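PDB 3NWG: microcompartments protein from Desulfitobacterium hafniense, which probably serves as a shell protein of a bacterial microcompartment, using two tandem BMC domains as building blocks of the protein coat. Local coordinates for residues V10-I13 against A14-I17; A112-A115 against A116-Q120; P173-H176 against L177-C180. All blocks are in the same frame, centred on the assembly; numbering follows the deposited sequence.

Contact 1 of 3, residues V10-I13 against A14-I17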
loop_
_atom_site.group_PDB
_atom_site.type_symbol
_atom_site.label_atom_id
_atom_site.label_comp_id
_atom_site.label_asym_id
_atom_site.label_seq_id
_atom_site.Cartn_x
_atom_site.Cartn_y
_atom_site.Cartn_z
ATOM N N VAL A 10 -11.369 11.591 22.159
ATOM C CA VAL A 10 -11.140 13.031 22.211
ATOM C C VAL A 10 -11.661 13.692 20.943
ATOM O O VAL A 10 -11.577 13.127 19.857
ATOM C CB VAL A 10 -9.625 13.371 22.343
ATOM C CG1 VAL A 10 -9.412 14.853 22.506
ATOM C CG2 VAL A 10 -8.994 12.641 23.525
ATOM N N ASN A 11 -12.193 14.895 21.092
ATOM C CA ASN A 11 -12.715 15.700 20.007
ATOM C C ASN A 11 -11.712 16.237 18.968
ATOM O O ASN A 11 -12.101 16.553 17.855
ATOM C CB ASN A 11 -13.420 16.887 20.634
ATOM C CG ASN A 11 -14.626 17.311 19.857
ATOM O OD1 ASN A 11 -15.134 16.573 18.989
ATOM N ND2 ASN A 11 -15.114 18.517 20.157
ATOM N N SER A 12 -10.444 16.388 19.329
ATOM C CA SER A 12 -9.421 16.882 18.406
ATOM C C SER A 12 -8.321 15.885 18.181
ATOM O O SER A 12 -7.894 15.198 19.113
ATOM C CB SER A 12 -8.706 18.096 18.983
ATOM O OG SER A 12 -9.595 19.145 19.155
ATOM N N ILE A 13 -7.796 15.864 16.965
ATOM C CA ILE A 13 -6.495 15.251 16.739
ATOM C C ILE A 13 -5.443 15.886 17.681
ATOM O O ILE A 13 -4.786 15.177 18.457
ATOM C CB ILE A 13 -6.076 15.342 15.255
ATOM C CG1 ILE A 13 -6.932 14.380 14.407
ATOM C CG2 ILE A 13 -4.600 14.991 15.097
ATOM C CD1 ILE A 13 -8.247 14.956 13.865
ATOM N N ALA A 14 -5.330 17.216 17.637
ATOM C CA ALA A 14 -4.324 17.934 18.431
ATOM C C ALA A 14 -4.349 17.498 19.901
ATOM O O ALA A 14 -3.350 16.986 20.423
ATOM C CB ALA A 14 -4.494 19.435 18.297
ATOM N N ARG A 15 -5.508 17.661 20.535
ATOM C CA ARG A 15 -5.738 17.233 21.919
ATOM C C ARG A 15 -5.574 15.741 22.138
ATOM O O ARG A 15 -5.095 15.325 23.189
ATOM C CB ARG A 15 -7.138 17.644 22.377
ATOM C CG ARG A 15 -7.327 19.144 22.504
ATOM C CD ARG A 15 -6.513 19.729 23.651
ATOM N NE ARG A 15 -7.327 20.702 24.385
ATOM C CZ ARG A 15 -7.707 20.558 25.652
ATOM N NH1 ARG A 15 -8.457 21.472 26.231
ATOM N NH2 ARG A 15 -7.321 19.504 26.346
ATOM N N GLY A 16 -5.978 14.944 21.150
ATOM C CA GLY A 16 -5.860 13.499 21.217
ATOM C C GLY A 16 -4.402 13.093 21.241
ATOM O O GLY A 16 -4.015 12.163 21.961
ATOM N N ILE A 17 -3.581 13.783 20.456
ATOM C CA ILE A 17 -2.158 13.498 20.430
ATOM C C ILE A 17 -1.493 13.909 21.756
ATOM O O ILE A 17 -0.588 13.226 22.229
ATOM C CB ILE A 17 -1.493 14.138 19.213
ATOM C CG1 ILE A 17 -1.936 13.379 17.946
ATOM C CG2 ILE A 17 0.020 14.147 19.349
ATOM C CD1 ILE A 17 -1.592 14.084 16.617
#

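Contact 2 of 3, residues A112-A115 against A116-Q120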
loop_
_atom_site.group_PDB
_atom_site.type_symbol
_atom_site.label_atom_id
_atom_site.label_comp_id
_atom_site.label_asym_id
_atom_site.label_seq_id
_atom_site.Cartn_x
_atom_site.Cartn_y
_atom_site.Cartn_z
ATOM N N ALA A 112 -16.653 -8.068 22.690
ATOM C CA ALA A 112 -15.558 -8.942 22.295
ATOM C C ALA A 112 -15.034 -9.716 23.509
ATOM O O ALA A 112 -14.816 -10.915 23.429
ATOM C CB ALA A 112 -14.442 -8.146 21.622
ATOM N N ASP A 113 -14.866 -9.022 24.636
ATOM C CA ASP A 113 -14.289 -9.618 25.832
ATOM C C ASP A 113 -15.235 -10.659 26.409
ATOM O O ASP A 113 -14.812 -11.753 26.784
ATOM C CB ASP A 113 -13.943 -8.535 26.866
ATOM C CG ASP A 113 -13.380 -9.112 28.169
ATOM O OD1 ASP A 113 -12.238 -9.655 28.175
ATOM O OD2 ASP A 113 -14.094 -9.010 29.199
ATOM N N THR A 114 -16.520 -10.328 26.466
ATOM C CA THR A 114 -17.509 -11.297 26.912
ATOM C C THR A 114 -17.569 -12.489 25.939
ATOM O O THR A 114 -17.614 -13.641 26.359
ATOM C CB THR A 114 -18.898 -10.640 27.125
ATOM O OG1 THR A 114 -18.815 -9.693 28.202
ATOM C CG2 THR A 114 -19.956 -11.694 27.489
ATOM N N ALA A 115 -17.528 -12.215 24.643
ATOM C CA ALA A 115 -17.530 -13.293 23.664
ATOM C C ALA A 115 -16.357 -14.231 23.913
ATOM O O ALA A 115 -16.553 -15.421 24.082
ATOM C CB ALA A 115 -17.507 -12.749 22.229
ATOM N N ALA A 116 -15.144 -13.697 23.971
ATOM C CA ALA A 116 -13.951 -14.531 24.155
ATOM C C ALA A 116 -13.976 -15.319 25.468
ATOM O O ALA A 116 -13.416 -16.408 25.551
ATOM C CB ALA A 116 -12.701 -13.697 24.061
ATOM N N LYS A 117 -14.644 -14.783 26.481
ATOM C CA LYS A 117 -14.631 -15.409 27.788
ATOM C C LYS A 117 -15.577 -16.599 27.871
ATOM O O LYS A 117 -15.472 -17.421 28.789
ATOM C CB LYS A 117 -14.941 -14.388 28.879
ATOM C CG LYS A 117 -13.722 -13.625 29.341
ATOM C CD LYS A 117 -14.122 -12.424 30.182
ATOM C CE LYS A 117 -12.901 -11.793 30.837
ATOM N NZ LYS A 117 -13.144 -10.410 31.364
ATOM N N THR A 118 -16.496 -16.697 26.918
ATOM C CA THR A 118 -17.462 -17.788 26.950
ATOM C C THR A 118 -17.061 -18.903 25.982
ATOM O O THR A 118 -16.987 -18.702 24.771
ATOM C CB THR A 118 -18.941 -17.309 26.714
ATOM O OG1 THR A 118 -19.177 -17.089 25.326
ATOM C CG2 THR A 118 -19.258 -16.018 27.490
ATOM N N GLY A 119 -16.784 -20.079 26.527
ATOM C CA GLY A 119 -16.504 -21.248 25.695
ATOM C C GLY A 119 -15.312 -21.110 24.757
ATOM O O GLY A 119 -14.416 -20.279 24.974
ATOM N N GLN A 120 -15.330 -21.928 23.706
ATOM C CA GLN A 120 -14.172 -22.171 22.850
ATOM C C GLN A 120 -14.347 -21.490 21.489
ATOM O O GLN A 120 -14.822 -22.099 20.521
ATOM C CB GLN A 120 -13.944 -23.682 22.662
ATOM C CG GLN A 120 -14.436 -24.578 23.824
ATOM C CD GLN A 120 -15.925 -24.999 23.702
ATOM O OE1 GLN A 120 -16.812 -24.169 23.428
ATOM N NE2 GLN A 120 -16.194 -26.301 23.913
#

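Contact 3 of 3, residues P173-H176 against L177-C180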
loop_
_atom_site.group_PDB
_atom_site.type_symbol
_atom_site.label_atom_id
_atom_site.label_comp_id
_atom_site.label_asym_id
_atom_site.label_seq_id
_atom_site.Cartn_x
_atom_site.Cartn_y
_atom_site.Cartn_z
ATOM N N PRO A 173 -19.758 -20.505 6.215
ATOM C CA PRO A 173 -19.410 -19.380 5.379
ATOM C C PRO A 173 -18.904 -19.836 4.012
ATOM O O PRO A 173 -18.109 -20.789 3.923
ATOM C CB PRO A 173 -18.280 -18.712 6.163
ATOM C CG PRO A 173 -18.485 -19.141 7.560
ATOM C CD PRO A 173 -19.005 -20.511 7.481
ATOM N N HIS A 174 -19.372 -19.150 2.969
ATOM C CA HIS A 174 -18.866 -19.298 1.618
ATOM C C HIS A 174 -17.384 -18.997 1.611
ATOM O O HIS A 174 -16.917 -18.172 2.385
ATOM C CB HIS A 174 -19.585 -18.318 0.694
ATOM C CG HIS A 174 -19.447 -18.636 -0.768
ATOM N ND1 HIS A 174 -18.409 -18.161 -1.542
ATOM C CD2 HIS A 174 -20.228 -19.365 -1.600
ATOM C CE1 HIS A 174 -18.552 -18.590 -2.782
ATOM N NE2 HIS A 174 -19.648 -19.324 -2.845
ATOM N N ASP A 175 -16.648 -19.661 0.726
ATOM C CA ASP A 175 -15.204 -19.449 0.590
ATOM C C ASP A 175 -14.757 -18.016 0.290
ATOM O O ASP A 175 -13.625 -17.662 0.598
ATOM C CB ASP A 175 -14.627 -20.390 -0.467
ATOM C CG ASP A 175 -14.569 -21.837 -0.001
ATOM O OD1 ASP A 175 -14.884 -22.109 1.190
ATOM O OD2 ASP A 175 -14.200 -22.703 -0.837
ATOM N N HIS A 176 -15.612 -17.196 -0.323
ATOM C CA HIS A 176 -15.270 -15.769 -0.513
ATOM C C HIS A 176 -15.525 -14.951 0.763
ATOM O O HIS A 176 -15.449 -13.715 0.761
ATOM C CB HIS A 176 -15.956 -15.141 -1.744
ATOM C CG HIS A 176 -15.622 -15.824 -3.039
ATOM N ND1 HIS A 176 -16.461 -15.791 -4.135
ATOM C CD2 HIS A 176 -14.556 -16.581 -3.405
ATOM C CE1 HIS A 176 -15.924 -16.493 -5.119
ATOM N NE2 HIS A 176 -14.767 -16.981 -4.703
ATOM N N LEU A 177 -15.832 -15.657 1.848
ATOM C CA LEU A 177 -15.868 -15.063 3.179
ATOM C C LEU A 177 -14.650 -15.509 4.000
ATOM O O LEU A 177 -14.251 -14.828 4.947
ATOM C CB LEU A 177 -17.178 -15.412 3.896
ATOM C CG LEU A 177 -18.410 -14.531 3.657
ATOM C CD1 LEU A 177 -18.810 -14.428 2.183
ATOM C CD2 LEU A 177 -19.570 -15.046 4.498
ATOM N N LYS A 178 -14.076 -16.655 3.630
ATOM C CA LYS A 178 -12.766 -17.092 4.125
ATOM C C LYS A 178 -11.648 -16.423 3.290
ATOM O O LYS A 178 -10.464 -16.447 3.659
ATOM C CB LYS A 178 -12.666 -18.626 4.102
ATOM C CG LYS A 178 -13.846 -19.308 4.788
ATOM C CD LYS A 178 -13.880 -20.816 4.626
ATOM C CE LYS A 178 -15.110 -21.378 5.342
ATOM N NZ LYS A 178 -15.248 -22.855 5.258
ATOM N N ARG A 179 -12.040 -15.831 2.161
ATOM C CA ARG A 179 -11.199 -14.885 1.436
ATOM C C ARG A 179 -11.432 -13.542 2.116
ATOM O O ARG A 179 -11.908 -12.589 1.488
ATOM C CB ARG A 179 -11.622 -14.816 -0.031
ATOM C CG ARG A 179 -10.507 -14.473 -1.007
ATOM C CD ARG A 179 -10.065 -13.023 -0.895
ATOM N NE ARG A 179 -9.026 -12.705 -1.871
ATOM C CZ ARG A 179 -8.325 -11.575 -1.878
ATOM N NH1 ARG A 179 -7.397 -11.372 -2.804
ATOM N NH2 ARG A 179 -8.548 -10.648 -0.955
ATOM N N CYS A 180 -11.089 -13.496 3.408
ATOM C CA CYS A 180 -11.527 -12.453 4.351
ATOM C C CYS A 180 -11.435 -11.020 3.835
ATOM O O CYS A 180 -12.451 -10.417 3.476
ATOM C CB CYS A 180 -10.781 -12.584 5.693
ATOM S SG CYS A 180 -11.647 -13.554 7.008
HETATM O O HOH W 1 -17.995 -23.805 5.014
#

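Contact 1 of 3, residues V10-I13 against A14-I17
Ile13 O takes the amide of Ile17, N to O 2.7 Å. One residue earlier Ser12 O accepts from Gly16 N at 2.8 Å. These two i to i+4 bonds close the first turn of helix 13-26. Ser12 holds the N-cap position, but its hydroxyl does no capping; Glu101 of a second subunit instead brings its carboxylate to this helix end, bonding Ile13 N and, weakly, Ala14 N. The positive end of the helix dipole would probably favour a negative group there.

Val10, at the end of strand 4-10, packs against the turn with both methyls. Its CG1, set anti to the backbone N (chi1 -175°), lies against the base of Arg15, 3.6 Å from Arg15 CB, the two side chains crossing at about a right angle. The other methyl, CG2, faces the bare backbone of Gly16, 4.0 Å from Gly16 CA. Ser12 CB also touches the base of Arg15, 3.8 Å from Arg15 CB, while the rest of the arginine bends away to NE, which makes a long, weak ion pair with Asp166 of the second subunit. Further round, the Ile13 branch CG2 meets Ile17 CD1 at 3.5 Å, and both isoleucines also touch Tyr42 of strand 42-48. Such a short passage from the first strand into the first helix, set against a neighbouring subunit, belongs to the alpha/beta fold of the BMC domain.

Contact 2 of 3, residues A112-A115 against A116-Q120
Lys117 reaches back along helix 105-117 toward Asp113, its chain extended beyond CG, and the two side chains meet at a slant. The methylenes pass alongside the Asp113 carbonyl, with Lys117 CG 3.4 Å from Asp113 O, before the ammonium arrives at the carboxylate. There Lys117 NZ forms a salt bridge with Asp113 OD2 at 2.7 Å, approaching the syn lone pair, on the side of the other oxygen. Asp113 presents this group with CG anti to its own N (chi1 178°). Both ends have a second partner: Asp113 OD1 accepts from His78 N and Lys117 NZ donates to Asn76 O, which ties the pair to the loop after the first domain's last strand and should limit rotation of the carboxylate.

Beneath them the helix is running out. Ala116 N still bonds Ala112 O at 2.9 Å, whereas Thr118 N turns to Ala115 O at 3.1 Å. Thr118 CG2 comes up to the Thr114 carbonyl oxygen, and both threonines pack on Ala153 of helix 144-160. An i to i+4 salt bridge thus marks the C-terminal turn of the first helix in the second BMC domain.

Contact 3 of 3, residues P173-H176 against L177-C180
A single weakly bonded turn of helix, 175-178, lies just before the end of the modelled chain, and His174 O starts it by accepting from Leu177 N at 2.8 Å. His174 is the N-cap: its ring nitrogen ND1 receives the amide of His176, N to ND1 3.2 Å, with an almost straight N-H...N angle of 174°. That bond implies a bare ND1, so that a neutral ring would probably carry its proton on NE2. It probably helps hold the His174 ring beside that of His176, and His174 CE1 sits 3.7 Å above one face of the latter, nearer the ring's edge than its centre.

On another side of the turn Pro173 CB packs on Leu177 CB at 4.2 Å. The turn follows strand 164-170, the last of the second domain's antiparallel sheet, and finishes in an inverse gamma turn centred on Arg179, whose N also bonds Asp175 O. It lies between copies: Asp21 of a third subunit accepts from His174 N, and Leu24 of that subunit packs on both histidines.

Lys178 reaches back to the start of the turn, extended beyond CG, so that its CE comes to 3.4 Å from Pro173 O. A water joins the two, accepting from Lys178 NZ at 2.9 Å and donating to Pro173 O at 3.2 Å. The lysine crosses Asp175 at a slant; Lys178 NZ stays 4.2 Å from Asp175 OD1, too far for a salt bridge, though the opposite charges should still attract. With an alanine here, the water is likely to lose its lysine donor, the Asp175 carboxylate its nearby cation, and the Pro173 carbonyl the methylene packed beside it. Asp175 OD2 also makes a long, weak ion pair with Lys178 of a fourth subunit, and Lys178 NZ makes the reciprocal one with Asp175 of that subunit.

Contacts 1 and 2 lie at a helix start and a helix end, and contact 3 is a short helical turn by itself. Contact 1, largely buried, opens the first helix of the first BMC domain and relies on backbone bonds and aliphatic packing, with a carboxylate of a second subunit at the helix start. Contact 2, partly buried, closes the first helix of the second domain; no other chain touches it, and its salt bridge ties that helix to the segment linking the domains. Contact 3 lies at the surface, where a water and an imidazole cap hold the turn within the chain and weak ion pairs run to a neighbouring copy. Contacts 1 and 2 sit on opposite sides of the chain's centre, about 32 Å between their centres.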